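Local coordinates for protein putative metalloprotease II (Bacteroides fragilis, PDB 4ON1) that probably cleaves proteins as an extracellular zinc metalloendopeptidase related to fragilysin and is encoded on a bacterial pathogenicity island, at residues 44-49 against 53-58; 321-324 against 330-333. All coordinates share one frame; numbering follows the deposited sequence.

Contact 1: 44-49 against 53-58; sequences TIMLQE and LWTTSI
Leu47 and Trp54 form a hydrogen-bonded pair in an antiparallel beta hairpin, and the leucine side chain lies over the indole. Its CB makes a CH-pi contact with the six-membered ring, 3.9 Å from CB to the centroid of Trp54 and 12° off the ring normal. CG stands beside the backbone N (chi1 -60°), and from there CD1 reaches two partners, CZ2 of Trp54 at 3.8 Å and CG2 of Thr56 at 3.7 Å. The indole leans over its neighbour because CG of Trp54 sits between its own backbone N and carbonyl carbon (chi1 73°). Four backbone bonds set the register, two between Leu47 and Trp54 and two between Ile45 and Thr56; Ile45 N to Thr56 O, at 2.7 Å, is nearly straight. On the other face, Met46 bends at chi2 and chi3 to lay CE against CG2 of Thr55 (3.5 Å), while Gln48 and Leu53 run side by side. The Glu49 carboxylate forms salt bridges to Arg99 and Arg157 and a hydrogen bond to Tyr106 OH. Strand 43-49 is flanked by parallel strand 19-22, and the face bearing Leu47, Trp54 and Thr56 meets Leu97 and Arg99 of strand 92-99 and Ile84 of strand 84-88.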
loop_
_atom_site.group_PDB
_atom_site.type_symbol
_atom_site.label_atom_id
_atom_site.label_comp_id
_atom_site.label_asym_id
_atom_site.label_seq_id
_atom_site.Cartn_x
_atom_site.Cartn_y
_atom_site.Cartn_z
ATOM N N THR A 44 13.865 -2.852 -20.060
ATOM C CA THR A 44 13.047 -3.954 -20.527
ATOM C C THR A 44 13.600 -5.243 -19.948
ATOM O O THR A 44 14.805 -5.504 -20.004
ATOM C CB THR A 44 13.006 -4.019 -22.066
ATOM O OG1 THR A 44 12.526 -2.769 -22.577
ATOM C CG2 THR A 44 12.075 -5.127 -22.528
ATOM N N ILE A 45 12.703 -6.042 -19.382
ATOM C CA ILE A 45 13.085 -7.261 -18.684
ATOM C C ILE A 45 12.407 -8.471 -19.298
ATOM O O ILE A 45 11.204 -8.449 -19.547
ATOM C CB ILE A 45 12.692 -7.202 -17.197
ATOM C CG1 ILE A 45 13.220 -5.921 -16.541
ATOM C CG2 ILE A 45 13.174 -8.456 -16.463
ATOM C CD1 ILE A 45 12.573 -5.625 -15.202
ATOM N N MET A 46 13.171 -9.530 -19.537
ATOM C CA MET A 46 12.578 -10.797 -19.919
ATOM C C MET A 46 12.309 -11.656 -18.697
ATOM O O MET A 46 13.226 -12.031 -17.971
ATOM C CB MET A 46 13.467 -11.553 -20.888
ATOM C CG MET A 46 13.108 -13.014 -20.959
ATOM S SD MET A 46 13.348 -13.646 -22.603
ATOM C CE MET A 46 12.008 -12.781 -23.405
ATOM N N LEU A 47 11.036 -11.948 -18.470
ATOM C CA LEU A 47 10.626 -12.741 -17.330
ATOM C C LEU A 47 10.372 -14.174 -17.757
ATOM O O LEU A 47 9.933 -14.432 -18.879
ATOM C CB LEU A 47 9.367 -12.151 -16.692
ATOM C CG LEU A 47 9.509 -10.722 -16.173
ATOM C CD1 LEU A 47 8.144 -10.151 -15.802
ATOM C CD2 LEU A 47 10.439 -10.706 -14.976
ATOM N N GLN A 48 10.649 -15.106 -16.855
ATOM C CA GLN A 48 10.298 -16.498 -17.087
ATOM C C GLN A 48 9.555 -17.052 -15.879
ATOM O O GLN A 48 9.955 -16.832 -14.730
ATOM C CB GLN A 48 11.537 -17.355 -17.374
ATOM C CG GLN A 48 11.226 -18.859 -17.428
ATOM C CD GLN A 48 12.446 -19.727 -17.686
ATOM O OE1 GLN A 48 13.578 -19.243 -17.716
ATOM N NE2 GLN A 48 12.216 -21.022 -17.885
ATOM N N GLU A 49 8.439 -17.719 -16.148
ATOM C CA GLU A 49 7.772 -18.532 -15.145
ATOM C C GLU A 49 7.381 -19.862 -15.785
ATOM O O GLU A 49 6.476 -19.916 -16.619
ATOM C CB GLU A 49 6.553 -17.808 -14.568
ATOM C CG GLU A 49 5.941 -18.522 -13.364
ATOM C CD GLU A 49 4.895 -17.689 -12.650
ATOM O OE1 GLU A 49 3.819 -17.441 -13.241
ATOM O OE2 GLU A 49 5.151 -17.282 -11.497
ATOM N N LEU A 53 7.660 -17.391 -21.149
ATOM C CA LEU A 53 8.655 -16.336 -21.148
ATOM C C LEU A 53 8.070 -15.144 -21.878
ATOM O O LEU A 53 7.474 -15.302 -22.941
ATOM C CB LEU A 53 9.955 -16.804 -21.811
ATOM C CG LEU A 53 10.783 -17.822 -21.012
ATOM C CD1 LEU A 53 10.233 -19.236 -21.203
ATOM C CD2 LEU A 53 12.244 -17.777 -21.419
ATOM N N TRP A 54 8.236 -13.957 -21.305
ATOM C CA TRP A 54 7.707 -12.742 -21.916
ATOM C C TRP A 54 8.484 -11.522 -21.457
ATOM O O TRP A 54 9.179 -11.561 -20.436
ATOM C CB TRP A 54 6.219 -12.581 -21.588
ATOM C CG TRP A 54 5.928 -12.186 -20.160
ATOM C CD1 TRP A 54 5.598 -10.940 -19.704
ATOM C CD2 TRP A 54 5.939 -13.045 -19.007
ATOM N NE1 TRP A 54 5.399 -10.972 -18.342
ATOM C CE2 TRP A 54 5.602 -12.248 -17.890
ATOM C CE3 TRP A 54 6.195 -14.408 -18.813
ATOM C CZ2 TRP A 54 5.520 -12.772 -16.596
ATOM C CZ3 TRP A 54 6.114 -14.925 -17.527
ATOM C CH2 TRP A 54 5.777 -14.109 -16.435
ATOM N N THR A 55 8.375 -10.440 -22.220
ATOM C CA THR A 55 9.067 -9.206 -21.874
ATOM C C THR A 55 8.122 -8.187 -21.269
ATOM O O THR A 55 6.940 -8.135 -21.607
ATOM C CB THR A 55 9.738 -8.560 -23.095
ATOM O OG1 THR A 55 8.742 -8.291 -24.090
ATOM C CG2 THR A 55 10.782 -9.490 -23.670
ATOM N N THR A 56 8.656 -7.375 -20.369
ATOM C CA THR A 56 7.918 -6.247 -19.831
ATOM C C THR A 56 8.898 -5.102 -19.658
ATOM O O THR A 56 10.110 -5.310 -19.631
ATOM C CB THR A 56 7.242 -6.573 -18.490
ATOM O OG1 THR A 56 6.431 -5.462 -18.082
ATOM C CG2 THR A 56 8.290 -6.847 -17.419
ATOM N N SER A 57 8.383 -3.886 -19.567
ATOM C CA SER A 57 9.251 -2.752 -19.303
ATOM C C SER A 57 8.793 -2.073 -18.020
ATOM O O SER A 57 7.603 -2.025 -17.742
ATOM C CB SER A 57 9.243 -1.777 -20.479
ATOM O OG SER A 57 8.074 -0.983 -20.462
ATOM N N ILE A 58 9.736 -1.568 -17.227
ATOM C CA ILE A 58 9.377 -0.796 -16.039
ATOM C C ILE A 58 10.327 0.380 -15.863
ATOM O O ILE A 58 11.412 0.404 -16.450
ATOM C CB ILE A 58 9.401 -1.637 -14.735
ATOM C CG1 ILE A 58 10.825 -2.026 -14.361
ATOM C CG2 ILE A 58 8.510 -2.864 -14.840
ATOM C CD1 ILE A 58 10.901 -2.745 -13.024
#

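Contact 2: 321-324 against 330-333; sequences ISTT and YTLA
Ser322 and Thr331 meet through a hydroxyl and a methyl: OG of the serine lies 3.5 Å from CG2 of the threonine. The same OG comes to 3.4 Å from the backbone N of Leu332, but the geometry does not suit a hydrogen bond. Beside this, CG2 of Thr323 reaches OG1 of Thr331 at 3.9 Å, and the two threonine side chains lie roughly perpendicular. CB of Ser322 also approaches CD1 of Leu332, at 4.2 Å, so the contact is loose van der Waals packing without a polar bond across it.

The polar groups find their partners away from the interface: Ser322 OG within its own strand, the others mostly on neighbouring parts of the chain. Ser322 OG, held anti to the backbone N (chi1 -179°), donates to O of Thr323 at 2.9 Å, from a position tilted 19° out of the carbonyl plane. Thr331 OG1 pairs with His328 O, and Leu332 N is taken by OE1 of Gln223 from helix 217-230. Helix 331-340 carries the HExxH core of the longer HExxHxxGxxH motif of metzincins; His334, His338 and His344 bind zinc, with Asp176 as a further ligand. Thr331 stands one turn before His334, their side chains about 5 Å apart, and its side chain is about 8 Å from the metal, close to the site but not in its coordination shell.

Farther out, Thr323 OG1 is bonded to Gly290 O and Ser325 N, tying the end of strand 319-323 to a point just beyond strand 284-288 and to the turn that follows. Ser322 and Leu332 both pack on Ile285 of strand 284-288, the parallel neighbour of strand 319-323, and Leu332 continues onto Val227 of helix 217-230.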
loop_
_atom_site.group_PDB
_atom_site.type_symbol
_atom_site.label_atom_id
_atom_site.label_comp_id
_atom_site.label_asym_id
_atom_site.label_seq_id
_atom_site.Cartn_x
_atom_site.Cartn_y
_atom_site.Cartn_z
ATOM N N ILE A 321 -6.928 4.669 10.761
ATOM C CA ILE A 321 -6.359 3.372 11.055
ATOM C C ILE A 321 -6.602 2.500 9.825
ATOM O O ILE A 321 -7.597 2.679 9.118
ATOM C CB ILE A 321 -6.981 2.761 12.312
ATOM C CG1 ILE A 321 -8.461 2.466 12.087
ATOM C CG2 ILE A 321 -6.869 3.736 13.489
ATOM C CD1 ILE A 321 -9.182 2.016 13.353
ATOM N N SER A 322 -5.693 1.572 9.558
ATOM C CA SER A 322 -5.813 0.752 8.360
ATOM C C SER A 322 -5.160 -0.601 8.522
ATOM O O SER A 322 -4.078 -0.708 9.093
ATOM C CB SER A 322 -5.190 1.472 7.159
ATOM O OG SER A 322 -5.329 0.675 5.991
ATOM N N THR A 323 -5.813 -1.630 7.993
ATOM C CA THR A 323 -5.178 -2.932 7.860
ATOM C C THR A 323 -4.096 -2.850 6.782
ATOM O O THR A 323 -4.130 -1.961 5.926
ATOM C CB THR A 323 -6.195 -4.024 7.490
ATOM O OG1 THR A 323 -5.587 -5.323 7.600
ATOM C CG2 THR A 323 -6.721 -3.801 6.077
ATOM N N THR A 324 -3.117 -3.746 6.836
ATOM C CA THR A 324 -2.131 -3.830 5.757
ATOM C C THR A 324 -2.211 -5.179 5.057
ATOM O O THR A 324 -1.414 -5.464 4.163
ATOM C CB THR A 324 -0.694 -3.633 6.259
ATOM O OG1 THR A 324 -0.429 -4.563 7.319
ATOM C CG2 THR A 324 -0.510 -2.221 6.764
ATOM N N TYR A 330 -5.964 -2.350 -0.978
ATOM C CA TYR A 330 -6.128 -0.940 -1.327
ATOM C C TYR A 330 -6.748 -0.135 -0.189
ATOM O O TYR A 330 -7.208 0.993 -0.392
ATOM C CB TYR A 330 -6.984 -0.808 -2.592
ATOM C CG TYR A 330 -6.476 -1.645 -3.740
ATOM C CD1 TYR A 330 -5.114 -1.759 -3.990
ATOM C CD2 TYR A 330 -7.355 -2.351 -4.550
ATOM C CE1 TYR A 330 -4.638 -2.534 -5.031
ATOM C CE2 TYR A 330 -6.894 -3.132 -5.594
ATOM C CZ TYR A 330 -5.535 -3.215 -5.829
ATOM O OH TYR A 330 -5.066 -3.982 -6.863
ATOM N N THR A 331 -6.769 -0.725 1.005
ATOM C CA THR A 331 -7.483 -0.131 2.132
ATOM C C THR A 331 -6.833 1.162 2.587
ATOM O O THR A 331 -7.522 2.130 2.924
ATOM C CB THR A 331 -7.566 -1.105 3.316
ATOM O OG1 THR A 331 -8.322 -2.246 2.917
ATOM C CG2 THR A 331 -8.250 -0.454 4.516
ATOM N N LEU A 332 -5.505 1.193 2.586
ATOM C CA LEU A 332 -4.807 2.417 2.943
ATOM C C LEU A 332 -5.150 3.528 1.944
ATOM O O LEU A 332 -5.473 4.654 2.331
ATOM C CB LEU A 332 -3.290 2.186 2.993
ATOM C CG LEU A 332 -2.480 3.434 3.354
ATOM C CD1 LEU A 332 -2.891 3.974 4.730
ATOM C CD2 LEU A 332 -0.972 3.167 3.300
ATOM N N ALA A 333 -5.106 3.202 0.657
ATOM C CA ALA A 333 -5.411 4.188 -0.373
ATOM C C ALA A 333 -6.849 4.682 -0.254
ATOM O O ALA A 333 -7.133 5.862 -0.482
ATOM C CB ALA A 333 -5.162 3.602 -1.762
#

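Overall arrangement
The centre of contact 1 lies about 24 Å from the centre of the chain, that of contact 2 about 7 Å; the first is partly buried, the second largely buried. Their centres are 30 Å apart and their nearest atoms about 16 Å. They share no helix or strand: residues 44-49 and 53-58 form a hairpin in the part related to the N-terminal domain of fragilysin, whereas 321-324 and 330-333 bring a strand and the start of the zinc-binding helix together in the matrixin-like protease part. Paired backbone hydrogen bonds hold the first, which buries 683 Å²; the second buries 157 Å² with no hydrogen bond across it, its polar groups bonding within the strand or to neighbouring elements.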